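Long-range contacts in alpha-actinin-like protein 1 (Schizosaccharomyces pombe, PDB 5BVR), which binds actin filaments laterally and helps form and organise the actin ring in fission-yeast cytokinesis and septation, here as its tandem calponin-homology actin-binding domain: residues Arg59-Pro64 with Leu71-Lys76; Lys196-Pro201 with Phe228-Thr233; Pro201-Val206 with Met221-Glu226. All coordinates share one frame; numbering follows the deposited sequence.

Contact 1 (Arg59-Pro64 with Leu71-Lys76); sequences RYNRNP and LENVNK
With CG anti to its own carbonyl carbon (chi1 -74°) and the amide turned only slightly about CB-CG (chi2 -11°), Asn73 offers both ends of its side chain to the backbone of Asn61. OD1 of Asn73 accepts from Asn61 N at 2.9 Å, and ND2 of Asn73 donates to Asn61 O at 2.8 Å. Both bonds lie in the plane of the accepting carbonyl, on a lone pair. The amide takes both the N-H and the C=O of one residue, as a paired strand can. Asn73 ND2 also donates to Asp41 O, a second bond that helps hold the amide in place. This is how the first calponin-homology domain holds the loop that follows helix 43-53 against helix 67-83, a structural join made chiefly by polar groups. Replacing Asn73 by a leucine would probably leave Asn61 N and Asn61 O without their mates and free this part of the loop to shift. Asn61 also uses its own amide, toward the residue before Asn73: ND2 donates to Glu72 OE1 at 2.9 Å, meeting it on the anti side and somewhat out of the carboxylate plane, while a water donates to both Asn61 OD1 and Glu72 OE1. Asn61 ND2 is also bonded to His69 O. At the other end Lys76 reaches from the helix to the loop with an extended chain that bends only at its last torsion. Lys76 CD lies 4.0 Å from Tyr60 CB, and NZ makes a weak bond to Arg59 O, its stronger partner being Leu57 O.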
ATOM      1  N   ARG A  59      -7.409  -5.467  25.773  1.00 28.83           N
ATOM      2  CA  ARG A  59      -7.628  -4.154  26.354  1.00 34.07           C
ATOM      3  C   ARG A  59      -6.406  -3.246  26.219  1.00 27.39           C
ATOM      4  O   ARG A  59      -5.267  -3.694  26.191  1.00 28.02           O
ATOM      5  CB  ARG A  59      -8.111  -4.261  27.805  1.00 42.61           C
ATOM      6  CG  ARG A  59      -9.601  -3.927  27.925  1.00 56.84           C
ATOM      7  CD  ARG A  59     -10.153  -4.132  29.321  1.00 68.56           C
ATOM      8  NE  ARG A  59      -9.146  -3.876  30.347  1.00 76.78           N
ATOM      9  CZ  ARG A  59      -8.507  -4.816  31.043  1.00 80.28           C
ATOM     10  NH1 ARG A  59      -8.764  -6.105  30.853  1.00 81.58           N
ATOM     11  NH2 ARG A  59      -7.605  -4.460  31.948  1.00 80.58           N
ATOM     12  N   TYR A  60      -6.673  -1.960  26.082  1.00 25.89           N
ATOM     13  CA  TYR A  60      -5.613  -0.961  26.033  1.00 21.79           C
ATOM     14  C   TYR A  60      -6.204   0.331  26.542  1.00 23.77           C
ATOM     15  O   TYR A  60      -7.392   0.381  26.873  1.00 28.48           O
ATOM     16  CB  TYR A  60      -5.061  -0.809  24.617  1.00 21.07           C
ATOM     17  CG  TYR A  60      -6.102  -0.466  23.589  1.00 18.89           C
ATOM     18  CD1 TYR A  60      -6.792  -1.469  22.922  1.00 23.00           C
ATOM     19  CD2 TYR A  60      -6.414   0.851  23.280  1.00 23.75           C
ATOM     20  CE1 TYR A  60      -7.753  -1.173  21.976  1.00 26.55           C
ATOM     21  CE2 TYR A  60      -7.365   1.157  22.324  1.00 27.10           C
ATOM     22  CZ  TYR A  60      -8.038   0.133  21.674  1.00 26.78           C
ATOM     23  OH  TYR A  60      -8.995   0.393  20.717  1.00 32.38           O
ATOM     24  N   ASN A  61      -5.383   1.367  26.661  1.00 24.39           N
ATOM     25  CA  ASN A  61      -5.832   2.628  27.235  1.00 21.75           C
ATOM     26  C   ASN A  61      -6.558   3.439  26.171  1.00 25.32           C
ATOM     27  O   ASN A  61      -5.946   3.896  25.219  1.00 23.15           O
ATOM     28  CB  ASN A  61      -4.644   3.408  27.785  1.00 26.38           C
ATOM     29  CG  ASN A  61      -3.801   2.597  28.748  1.00 29.88           C
ATOM     30  OD1 ASN A  61      -4.308   2.046  29.729  1.00 32.92           O
ATOM     31  ND2 ASN A  61      -2.505   2.516  28.472  1.00 28.86           N
ATOM     32  N   ARG A  62      -7.865   3.616  26.329  1.00 27.28           N
ATOM     33  CA  ARG A  62      -8.667   4.308  25.322  1.00 26.53           C
ATOM     34  C   ARG A  62      -8.733   5.827  25.548  1.00 24.96           C
ATOM     35  O   ARG A  62      -9.221   6.558  24.681  1.00 32.47           O
ATOM     36  CB  ARG A  62     -10.074   3.690  25.261  1.00 32.99           C
ATOM     37  CG  ARG A  62     -10.057   2.213  24.882  1.00 40.24           C
ATOM     38  CD  ARG A  62     -11.453   1.624  24.745  1.00 49.47           C
ATOM     39  NE  ARG A  62     -12.230   2.292  23.707  1.00 53.52           N
ATOM     40  CZ  ARG A  62     -13.532   2.109  23.510  1.00 56.75           C
ATOM     41  NH1 ARG A  62     -14.218   1.275  24.287  1.00 56.11           N
ATOM     42  NH2 ARG A  62     -14.150   2.769  22.541  1.00 55.58           N
ATOM     43  N   ASN A  63      -8.240   6.290  26.698  1.00 31.36           N
ATOM     44  CA  ASN A  63      -8.122   7.714  26.991  1.00 33.87           C
ATOM     45  C   ASN A  63      -6.722   8.011  27.526  1.00 34.44           C
ATOM     46  O   ASN A  63      -6.554   8.416  28.672  1.00 34.11           O
ATOM     47  CB  ASN A  63      -9.193   8.114  28.026  1.00 42.51           C
ATOM     48  CG  ASN A  63     -10.257   9.046  27.465  1.00 53.48           C
ATOM     49  OD1 ASN A  63     -10.369   9.249  26.260  1.00 58.46           O
ATOM     50  ND2 ASN A  63     -11.059   9.616  28.364  1.00 60.76           N
ATOM     51  N   PRO A  64      -5.696   7.800  26.693  1.00 24.47           N
ATOM     52  CA  PRO A  64      -4.305   7.854  27.154  1.00 28.29           C
ATOM     53  C   PRO A  64      -3.792   9.281  27.223  1.00 34.37           C
ATOM     54  O   PRO A  64      -2.911   9.697  26.460  1.00 29.98           O
ATOM     55  CB  PRO A  64      -3.565   7.052  26.086  1.00 26.79           C
ATOM     56  CG  PRO A  64      -4.329   7.326  24.856  1.00 23.30           C
ATOM     57  CD  PRO A  64      -5.774   7.383  25.281  1.00 24.05           C
ATOM     58  N   LEU A  71       2.797   5.392  25.904  1.00 19.16           N
ATOM     59  CA  LEU A  71       3.886   4.448  25.796  1.00 16.24           C
ATOM     60  C   LEU A  71       3.389   3.012  25.981  1.00 15.26           C
ATOM     61  O   LEU A  71       3.778   2.130  25.227  1.00 18.19           O
ATOM     62  CB  LEU A  71       4.995   4.759  26.796  1.00 17.43           C
ATOM     63  CG  LEU A  71       5.779   6.048  26.515  1.00 18.25           C
ATOM     64  CD1 LEU A  71       6.579   6.447  27.749  1.00 18.46           C
ATOM     65  CD2 LEU A  71       6.714   5.908  25.320  1.00 18.34           C
ATOM     66  N   GLU A  72       2.496   2.784  26.940  1.00 17.43           N
ATOM     67  CA  GLU A  72       1.952   1.445  27.148  1.00 16.91           C
ATOM     68  C   GLU A  72       1.252   0.939  25.895  1.00 16.98           C
ATOM     69  O   GLU A  72       1.448  -0.215  25.483  1.00 20.48           O
ATOM     70  CB  GLU A  72       0.965   1.418  28.328  1.00 18.87           C
ATOM     71  CG  GLU A  72       1.590   1.424  29.698  1.00 28.67           C
ATOM     72  CD  GLU A  72       0.541   1.505  30.792  1.00 32.48           C
ATOM     73  OE1 GLU A  72      -0.666   1.477  30.470  1.00 30.55           O
ATOM     74  OE2 GLU A  72       0.928   1.616  31.964  1.00 33.68           O
ATOM     75  N   ASN A  73       0.422   1.794  25.300  1.00 18.20           N
ATOM     76  CA  ASN A  73      -0.298   1.418  24.084  1.00 17.14           C
ATOM     77  C   ASN A  73       0.660   1.097  22.957  1.00 17.25           C
ATOM     78  O   ASN A  73       0.528   0.073  22.296  1.00 17.55           O
ATOM     79  CB  ASN A  73      -1.276   2.502  23.605  1.00 18.44           C
ATOM     80  CG  ASN A  73      -2.529   2.608  24.471  1.00 19.35           C
ATOM     81  OD1 ASN A  73      -2.800   1.757  25.319  1.00 20.72           O
ATOM     82  ND2 ASN A  73      -3.311   3.639  24.224  1.00 21.89           N
ATOM     83  N   VAL A  74       1.638   1.962  22.736  1.00 16.92           N
ATOM     84  CA  VAL A  74       2.540   1.728  21.634  1.00 15.84           C
ATOM     85  C   VAL A  74       3.366   0.456  21.871  1.00 16.27           C
ATOM     86  O   VAL A  74       3.607  -0.321  20.938  1.00 16.62           O
ATOM     87  CB  VAL A  74       3.446   2.951  21.399  1.00 16.05           C
ATOM     88  CG1 VAL A  74       4.493   2.635  20.369  1.00 15.51           C
ATOM     89  CG2 VAL A  74       2.632   4.133  20.937  1.00 17.70           C
ATOM     90  N   ASN A  75       3.800   0.253  23.113  1.00 17.77           N
ATOM     91  CA  ASN A  75       4.578  -0.921  23.450  1.00 16.72           C
ATOM     92  C   ASN A  75       3.751  -2.192  23.185  1.00 19.38           C
ATOM     93  O   ASN A  75       4.278  -3.176  22.678  1.00 19.49           O
ATOM     94  CB  ASN A  75       5.049  -0.851  24.901  1.00 19.64           C
ATOM     95  CG  ASN A  75       5.965  -1.989  25.277  1.00 26.41           C
ATOM     96  OD1 ASN A  75       7.071  -2.110  24.762  1.00 33.54           O
ATOM     97  ND2 ASN A  75       5.510  -2.826  26.197  1.00 29.18           N
ATOM     98  N   LYS A  76       2.458  -2.151  23.503  1.00 18.21           N
ATOM     99  CA  LYS A  76       1.562  -3.271  23.187  1.00 18.62           C
ATOM    100  C   LYS A  76       1.595  -3.585  21.692  1.00 19.12           C
ATOM    101  O   LYS A  76       1.729  -4.741  21.291  1.00 20.21           O
ATOM    102  CB  LYS A  76       0.132  -2.933  23.626  1.00 17.45           C
ATOM    103  CG  LYS A  76      -0.889  -3.992  23.338  1.00 22.02           C
ATOM    104  CD  LYS A  76      -2.235  -3.546  23.871  1.00 30.32           C
ATOM    105  CE  LYS A  76      -3.335  -4.486  23.484  1.00 38.55           C
ATOM    106  NZ  LYS A  76      -3.246  -5.716  24.311  1.00 46.86           N
TER
HETATM  107  O   HOH W   1      -3.177   1.134  32.239  1.00 48.37           O

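Contact 2 (Lys196-Pro201 with Phe228-Thr233); sequences KSIGIP and FHAFST
In the helical turn that presses Ala230 and Phe231 against Ile198 and Ile200, the carbonyl oxygen Phe228 O is gripped twice: Ser232 OG donates to it at 2.7 Å, and Ser232 N at 3.0 Å from the opposite face of the carbonyl plane. Thr233 treats His229 O in the same way. These bonds close hydroxyls back onto their own helix, and the surface it turns to the 196-201 segment is apolar. Ala230 sets its methyl against Ile200, CB lying 3.8 Å from Ile200 CG1. Beside it two isoleucines converge on the CD1-CE1 side of the Phe231 ring, both nearest to CE1. Ile198 CG2 comes to CE1 of Phe231 at 3.9 Å, near the ring plane and at the edge, while Ile200 CD1 reaches the same CE1 obliquely at 3.8 Å. In Ile200, CG1 lies anti to the carbonyl carbon (chi1 -70°), which carries this longer branch out towards Ala230 and Phe231. Gly199 lies between the two isoleucines and is the first residue to depart from helical phi/psi, with a positive phi that favours glycine. The contact belongs to the second calponin-homology domain and joins the end of helix 183-198 to its last helix, 217-234. Phe231 also stacks on the ring of His168, which with Asp235 binds a zinc ion about 4 Å from the phenylalanine side chain. Since the side chains meet through methyl, methylene and ring carbons, the cohesion probably rests on shape and the exclusion of water and has little directional character.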
ATOM      1  N   LYS A 196     -13.228   3.054  -9.921  1.00 21.38           N
ATOM      2  CA  LYS A 196     -14.682   3.105 -10.145  1.00 24.16           C
ATOM      3  C   LYS A 196     -15.293   1.744 -10.467  1.00 30.33           C
ATOM      4  O   LYS A 196     -16.436   1.472 -10.086  1.00 29.70           O
ATOM      5  CB  LYS A 196     -14.996   4.107 -11.251  1.00 33.51           C
ATOM      6  CG  LYS A 196     -16.471   4.253 -11.565  1.00 52.57           C
ATOM      7  CD  LYS A 196     -16.702   5.299 -12.649  1.00 60.81           C
ATOM      8  CE  LYS A 196     -18.181   5.452 -12.969  1.00 63.80           C
ATOM      9  NZ  LYS A 196     -18.786   4.163 -13.405  1.00 64.00           N
ATOM     10  N   SER A 197     -14.552   0.894 -11.166  1.00 25.10           N
ATOM     11  CA  SER A 197     -15.111  -0.340 -11.697  1.00 24.50           C
ATOM     12  C   SER A 197     -14.564  -1.585 -11.009  1.00 28.63           C
ATOM     13  O   SER A 197     -15.186  -2.651 -11.072  1.00 29.64           O
ATOM     14  CB  SER A 197     -14.878  -0.448 -13.207  1.00 27.02           C
ATOM     15  OG  SER A 197     -15.537   0.594 -13.901  1.00 33.34           O
ATOM     16  N   ILE A 198     -13.416  -1.464 -10.350  1.00 24.68           N
ATOM     17  CA  ILE A 198     -12.755  -2.634  -9.791  1.00 22.15           C
ATOM     18  C   ILE A 198     -12.561  -2.508  -8.273  1.00 23.71           C
ATOM     19  O   ILE A 198     -12.071  -3.439  -7.631  1.00 28.59           O
ATOM     20  CB  ILE A 198     -11.422  -2.940 -10.510  1.00 21.48           C
ATOM     21  CG1 ILE A 198     -11.586  -2.717 -12.016  1.00 24.13           C
ATOM     22  CG2 ILE A 198     -10.953  -4.387 -10.201  1.00 25.30           C
ATOM     23  CD1 ILE A 198     -10.368  -2.984 -12.868  1.00 26.45           C
ATOM     24  N   GLY A 199     -12.971  -1.376  -7.700  1.00 23.58           N
ATOM     25  CA  GLY A 199     -12.884  -1.163  -6.257  1.00 22.91           C
ATOM     26  C   GLY A 199     -11.474  -1.010  -5.701  1.00 20.68           C
ATOM     27  O   GLY A 199     -11.246  -1.186  -4.493  1.00 25.96           O
ATOM     28  N   ILE A 200     -10.518  -0.706  -6.571  1.00 19.61           N
ATOM     29  CA  ILE A 200      -9.133  -0.546  -6.154  1.00 19.39           C
ATOM     30  C   ILE A 200      -8.924   0.896  -5.651  1.00 21.31           C
ATOM     31  O   ILE A 200      -9.063   1.838  -6.425  1.00 21.75           O
ATOM     32  CB  ILE A 200      -8.187  -0.853  -7.322  1.00 17.93           C
ATOM     33  CG1 ILE A 200      -8.218  -2.357  -7.644  1.00 19.92           C
ATOM     34  CG2 ILE A 200      -6.761  -0.403  -7.000  1.00 18.50           C
ATOM     35  CD1 ILE A 200      -7.662  -2.734  -9.031  1.00 19.78           C
ATOM     36  N   PRO A 201      -8.572   1.067  -4.366  1.00 19.84           N
ATOM     37  CA  PRO A 201      -8.463   2.427  -3.830  1.00 18.07           C
ATOM     38  C   PRO A 201      -7.318   3.194  -4.463  1.00 18.14           C
ATOM     39  O   PRO A 201      -6.275   2.622  -4.770  1.00 17.27           O
ATOM     40  CB  PRO A 201      -8.179   2.193  -2.343  1.00 18.98           C
ATOM     41  CG  PRO A 201      -7.471   0.902  -2.285  1.00 22.12           C
ATOM     42  CD  PRO A 201      -8.114   0.061  -3.387  1.00 20.74           C
ATOM     43  N   PHE A 228      -3.295  -7.024  -7.586  1.00 15.09           N
ATOM     44  CA  PHE A 228      -3.173  -8.458  -7.387  1.00 16.09           C
ATOM     45  C   PHE A 228      -4.330  -8.999  -6.546  1.00 15.85           C
ATOM     46  O   PHE A 228      -4.984  -9.998  -6.901  1.00 17.04           O
ATOM     47  CB  PHE A 228      -1.869  -8.814  -6.680  1.00 16.21           C
ATOM     48  CG  PHE A 228      -1.767 -10.274  -6.357  1.00 17.19           C
ATOM     49  CD1 PHE A 228      -1.306 -11.170  -7.317  1.00 17.31           C
ATOM     50  CD2 PHE A 228      -2.220 -10.777  -5.140  1.00 17.84           C
ATOM     51  CE1 PHE A 228      -1.255 -12.534  -7.049  1.00 16.82           C
ATOM     52  CE2 PHE A 228      -2.158 -12.140  -4.874  1.00 17.73           C
ATOM     53  CZ  PHE A 228      -1.673 -13.015  -5.843  1.00 18.98           C
ATOM     54  N   HIS A 229      -4.582  -8.378  -5.402  1.00 15.89           N
ATOM     55  CA  HIS A 229      -5.607  -8.930  -4.514  1.00 15.70           C
ATOM     56  C   HIS A 229      -7.003  -8.763  -5.106  1.00 17.26           C
ATOM     57  O   HIS A 229      -7.833  -9.700  -5.054  1.00 18.18           O
ATOM     58  CB  HIS A 229      -5.550  -8.311  -3.125  1.00 18.00           C
ATOM     59  CG  HIS A 229      -4.347  -8.718  -2.331  1.00 15.56           C
ATOM     60  ND1 HIS A 229      -4.160 -10.006  -1.870  1.00 17.19           N
ATOM     61  CD2 HIS A 229      -3.246  -8.020  -1.964  1.00 15.26           C
ATOM     62  CE1 HIS A 229      -3.011 -10.070  -1.215  1.00 20.29           C
ATOM     63  NE2 HIS A 229      -2.441  -8.878  -1.258  1.00 18.34           N
ATOM     64  N   ALA A 230      -7.294  -7.609  -5.693  1.00 16.63           N
ATOM     65  CA  ALA A 230      -8.630  -7.406  -6.243  1.00 16.51           C
ATOM     66  C   ALA A 230      -8.874  -8.306  -7.441  1.00 16.63           C
ATOM     67  O   ALA A 230      -9.917  -8.962  -7.525  1.00 17.68           O
ATOM     68  CB  ALA A 230      -8.845  -5.940  -6.616  1.00 19.44           C
ATOM     69  N   PHE A 231      -7.919  -8.335  -8.372  1.00 17.67           N
ATOM     70  CA  PHE A 231      -8.101  -9.138  -9.572  1.00 17.19           C
ATOM     71  C   PHE A 231      -8.260 -10.606  -9.177  1.00 17.02           C
ATOM     72  O   PHE A 231      -9.129 -11.311  -9.700  1.00 19.08           O
ATOM     73  CB  PHE A 231      -6.916  -9.003 -10.540  1.00 16.18           C
ATOM     74  CG  PHE A 231      -6.833  -7.690 -11.264  1.00 19.71           C
ATOM     75  CD1 PHE A 231      -7.679  -6.632 -11.003  1.00 20.51           C
ATOM     76  CD2 PHE A 231      -5.891  -7.555 -12.266  1.00 22.08           C
ATOM     77  CE1 PHE A 231      -7.566  -5.440 -11.723  1.00 22.68           C
ATOM     78  CE2 PHE A 231      -5.784  -6.375 -12.990  1.00 20.28           C
ATOM     79  CZ  PHE A 231      -6.627  -5.321 -12.709  1.00 21.13           C
ATOM     80  N   SER A 232      -7.379 -11.073  -8.295  1.00 17.24           N
ATOM     81  CA  SER A 232      -7.403 -12.478  -7.903  1.00 17.04           C
ATOM     82  C   SER A 232      -8.739 -12.852  -7.256  1.00 19.21           C
ATOM     83  O   SER A 232      -9.305 -13.906  -7.521  1.00 19.66           O
ATOM     84  CB  SER A 232      -6.252 -12.813  -6.969  1.00 18.61           C
ATOM     85  OG  SER A 232      -4.989 -12.617  -7.606  1.00 20.98           O
ATOM     86  N   THR A 233      -9.238 -11.988  -6.388  1.00 18.99           N
ATOM     87  CA  THR A 233     -10.497 -12.238  -5.700  1.00 19.30           C
ATOM     88  C   THR A 233     -11.647 -12.234  -6.678  1.00 18.47           C
ATOM     89  O   THR A 233     -12.505 -13.128  -6.649  1.00 21.48           O
ATOM     90  CB  THR A 233     -10.702 -11.191  -4.607  1.00 19.92           C
ATOM     91  OG1 THR A 233      -9.667 -11.362  -3.634  1.00 21.31           O
ATOM     92  CG2 THR A 233     -12.064 -11.339  -3.932  1.00 19.88           C
TER

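Contact 3 (Pro201-Val206 with Met221-Glu226); sequences PRLIEV and MTYVAE
Tyr223 presents a face to Ile204 and an edge to Pro201, and round these two orientations the loop 201-206 is seated on helix 217-234 within the second calponin-homology domain. The first torsion of Tyr223 places CG opposite the backbone N (180°), sending the ring out from the helix towards the loop. Ile204 crosses it at about a right angle: CG1 stands over one face, 4.1 Å from the centroid of the Tyr223 ring and 26° off the normal, a CH-pi contact, while CD1 of Ile204 slides on to CD2 of Tyr223 at 3.5 Å. At the ring edge, Pro201 O lies in plane, 3.2 Å from Tyr223 CE1. That carbonyl belongs to an inverse gamma turn centred on Arg202, in which Leu203 N makes a weak bond back to Pro201 O. The turn directs Leu203 toward the helix, and the leucine CB packs on Tyr223 CD1 at 4.0 Å. Leu203 and Pro201 also touch Thr22 of helix 11-25, in the first domain. Phe191 and Tyr227 meet the tyrosine ring edge-to-face and probably restrict its turning; a hydroxyl-hydroxyl bond to Tyr227 holds its far end. Further along, Glu226 bends at its second torsion (-77°) and its carboxylate lies across the proline ring, with Pro201 CG 3.7 Å from Glu226 CD. At its tip, Leu203 CD1 lies 3.8 Å from Thr222 CG2 and 3.7 Å from Glu226 OE2.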
ATOM      1  N   PRO A 201      -8.572   1.067  -4.366  1.00 19.84           N
ATOM      2  CA  PRO A 201      -8.463   2.427  -3.830  1.00 18.07           C
ATOM      3  C   PRO A 201      -7.318   3.194  -4.463  1.00 18.14           C
ATOM      4  O   PRO A 201      -6.275   2.622  -4.770  1.00 17.27           O
ATOM      5  CB  PRO A 201      -8.179   2.193  -2.343  1.00 18.98           C
ATOM      6  CG  PRO A 201      -7.471   0.902  -2.285  1.00 22.12           C
ATOM      7  CD  PRO A 201      -8.114   0.061  -3.387  1.00 20.74           C
ATOM      8  N   ARG A 202      -7.518   4.494  -4.620  1.00 19.85           N
ATOM      9  CA  ARG A 202      -6.540   5.357  -5.259  1.00 23.06           C
ATOM     10  C   ARG A 202      -5.447   5.741  -4.268  1.00 19.58           C
ATOM     11  O   ARG A 202      -5.490   6.830  -3.681  1.00 25.32           O
ATOM     12  CB  ARG A 202      -7.243   6.604  -5.770  1.00 31.68           C
ATOM     13  CG  ARG A 202      -6.344   7.596  -6.468  1.00 44.37           C
ATOM     14  CD  ARG A 202      -7.114   8.857  -6.769  1.00 51.33           C
ATOM     15  NE  ARG A 202      -8.167   8.569  -7.730  1.00 53.34           N
ATOM     16  CZ  ARG A 202      -8.019   8.659  -9.048  1.00 48.50           C
ATOM     17  NH1 ARG A 202      -6.872   9.057  -9.578  1.00 55.05           N
ATOM     18  NH2 ARG A 202      -9.034   8.360  -9.837  1.00 46.27           N
ATOM     19  N   LEU A 203      -4.477   4.862  -4.076  1.00 17.05           N
ATOM     20  CA  LEU A 203      -3.441   5.089  -3.082  1.00 17.21           C
ATOM     21  C   LEU A 203      -2.357   6.065  -3.524  1.00 18.80           C
ATOM     22  O   LEU A 203      -1.627   6.555  -2.668  1.00 19.71           O
ATOM     23  CB  LEU A 203      -2.776   3.768  -2.664  1.00 15.74           C
ATOM     24  CG  LEU A 203      -3.734   2.727  -2.077  1.00 15.83           C
ATOM     25  CD1 LEU A 203      -2.941   1.540  -1.563  1.00 17.12           C
ATOM     26  CD2 LEU A 203      -4.623   3.275  -0.936  1.00 18.54           C
ATOM     27  N   ILE A 204      -2.216   6.283  -4.837  1.00 19.47           N
ATOM     28  CA  ILE A 204      -1.204   7.192  -5.376  1.00 19.17           C
ATOM     29  C   ILE A 204      -1.842   8.152  -6.359  1.00 19.69           C
ATOM     30  O   ILE A 204      -2.802   7.817  -7.038  1.00 20.60           O
ATOM     31  CB  ILE A 204      -0.028   6.440  -6.033  1.00 20.10           C
ATOM     32  CG1 ILE A 204      -0.497   5.564  -7.194  1.00 21.28           C
ATOM     33  CG2 ILE A 204       0.700   5.630  -5.015  1.00 25.89           C
ATOM     34  CD1 ILE A 204       0.636   4.825  -7.894  1.00 28.74           C
ATOM     35  N   GLU A 205      -1.306   9.364  -6.409  1.00 20.51           N
ATOM     36  CA  GLU A 205      -1.793  10.363  -7.339  1.00 20.80           C
ATOM     37  C   GLU A 205      -1.068  10.171  -8.666  1.00 19.60           C
ATOM     38  O   GLU A 205       0.071   9.669  -8.708  1.00 18.72           O
ATOM     39  CB  GLU A 205      -1.502  11.772  -6.825  1.00 21.11           C
ATOM     40  CG  GLU A 205      -1.942  12.063  -5.386  1.00 24.56           C
ATOM     41  CD  GLU A 205      -3.418  12.314  -5.268  1.00 42.54           C
ATOM     42  OE1 GLU A 205      -4.134  12.148  -6.278  1.00 38.96           O
ATOM     43  OE2 GLU A 205      -3.863  12.689  -4.156  1.00 48.18           O
ATOM     44  N   VAL A 206      -1.730  10.558  -9.749  1.00 21.93           N
ATOM     45  CA  VAL A 206      -1.108  10.473 -11.055  1.00 19.98           C
ATOM     46  C   VAL A 206       0.263  11.171 -11.045  1.00 19.75           C
ATOM     47  O   VAL A 206       1.261  10.614 -11.541  1.00 20.82           O
ATOM     48  CB  VAL A 206      -2.036  11.080 -12.130  1.00 21.18           C
ATOM     49  CG1 VAL A 206      -1.296  11.303 -13.449  1.00 23.01           C
ATOM     50  CG2 VAL A 206      -3.260  10.176 -12.308  1.00 23.30           C
ATOM     51  N   MET A 221       4.663  -0.368  -5.091  1.00 13.94           N
ATOM     52  CA  MET A 221       4.372  -1.727  -4.659  1.00 14.13           C
ATOM     53  C   MET A 221       3.069  -1.807  -3.869  1.00 14.67           C
ATOM     54  O   MET A 221       2.279  -2.729  -4.053  1.00 14.87           O
ATOM     55  CB  MET A 221       5.481  -2.260  -3.793  1.00 15.58           C
ATOM     56  CG  MET A 221       6.775  -2.567  -4.542  1.00 17.56           C
ATOM     57  SD  MET A 221       8.095  -3.165  -3.466  1.00 20.29           S
ATOM     58  CE  MET A 221       7.263  -4.643  -2.902  1.00 17.83           C
ATOM     59  N   THR A 222       2.872  -0.866  -2.970  1.00 13.17           N
ATOM     60  CA  THR A 222       1.665  -0.859  -2.148  1.00 13.89           C
ATOM     61  C   THR A 222       0.418  -0.796  -3.030  1.00 14.50           C
ATOM     62  O   THR A 222      -0.570  -1.514  -2.777  1.00 16.30           O
ATOM     63  CB  THR A 222       1.669   0.319  -1.157  1.00 14.48           C
ATOM     64  OG1 THR A 222       2.826   0.216  -0.322  1.00 15.83           O
ATOM     65  CG2 THR A 222       0.430   0.319  -0.257  1.00 15.02           C
ATOM     66  N   TYR A 223       0.434   0.075  -4.040  1.00 13.63           N
ATOM     67  CA  TYR A 223      -0.697   0.274  -4.920  1.00 14.90           C
ATOM     68  C   TYR A 223      -0.887  -0.942  -5.869  1.00 13.45           C
ATOM     69  O   TYR A 223      -2.005  -1.460  -6.012  1.00 14.39           O
ATOM     70  CB  TYR A 223      -0.543   1.592  -5.699  1.00 14.16           C
ATOM     71  CG  TYR A 223      -1.686   1.872  -6.643  1.00 14.44           C
ATOM     72  CD1 TYR A 223      -2.993   1.987  -6.198  1.00 14.98           C
ATOM     73  CD2 TYR A 223      -1.456   2.053  -7.984  1.00 14.49           C
ATOM     74  CE1 TYR A 223      -4.043   2.231  -7.091  1.00 15.94           C
ATOM     75  CE2 TYR A 223      -2.496   2.301  -8.878  1.00 16.03           C
ATOM     76  CZ  TYR A 223      -3.773   2.397  -8.434  1.00 16.26           C
ATOM     77  OH  TYR A 223      -4.802   2.622  -9.316  1.00 16.77           O
ATOM     78  N   VAL A 224       0.193  -1.421  -6.471  1.00 13.41           N
ATOM     79  CA  VAL A 224       0.106  -2.544  -7.394  1.00 13.77           C
ATOM     80  C   VAL A 224      -0.403  -3.787  -6.651  1.00 14.79           C
ATOM     81  O   VAL A 224      -1.162  -4.588  -7.222  1.00 14.04           O
ATOM     82  CB  VAL A 224       1.457  -2.810  -8.053  1.00 13.31           C
ATOM     83  CG1 VAL A 224       1.448  -4.146  -8.804  1.00 16.22           C
ATOM     84  CG2 VAL A 224       1.802  -1.672  -8.997  1.00 16.20           C
ATOM     85  N   ALA A 225      -0.033  -3.967  -5.383  1.00 12.53           N
ATOM     86  CA  ALA A 225      -0.552  -5.099  -4.600  1.00 13.98           C
ATOM     87  C   ALA A 225      -2.084  -5.090  -4.555  1.00 15.56           C
ATOM     88  O   ALA A 225      -2.724  -6.168  -4.471  1.00 15.76           O
ATOM     89  CB  ALA A 225       0.003  -5.083  -3.171  1.00 14.89           C
ATOM     90  N   GLU A 226      -2.703  -3.911  -4.603  1.00 14.95           N
ATOM     91  CA  GLU A 226      -4.176  -3.829  -4.616  1.00 16.27           C
ATOM     92  C   GLU A 226      -4.737  -4.483  -5.874  1.00 17.02           C
ATOM     93  O   GLU A 226      -5.804  -5.104  -5.829  1.00 17.28           O
ATOM     94  CB  GLU A 226      -4.708  -2.393  -4.530  1.00 18.27           C
ATOM     95  CG  GLU A 226      -4.340  -1.650  -3.242  1.00 17.48           C
ATOM     96  CD  GLU A 226      -5.160  -2.040  -2.034  1.00 25.78           C
ATOM     97  OE1 GLU A 226      -6.177  -2.739  -2.197  1.00 26.94           O
ATOM     98  OE2 GLU A 226      -4.783  -1.629  -0.916  1.00 21.90           O
TER

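The three contacts fall in two domains of the tandem calponin-homology unit. Contact 1 comes first along the chain, in the first domain, its centre 34 Å from that of contact 2 and 31 Å from that of contact 3, with no touch. The other two lie in the second domain, centres 11 Å apart, and both use helix 217-234; contact 3 is enclosed in sequence by contact 2. They share Pro201 and meet where Ile200 CG2 packs on Glu226 CB and Tyr223 CE1. This part of the second domain thus packs as one strip along the helix, and contact 3 also lies against helix 11-25 of the first domain, while contact 1 is a distant join within the first.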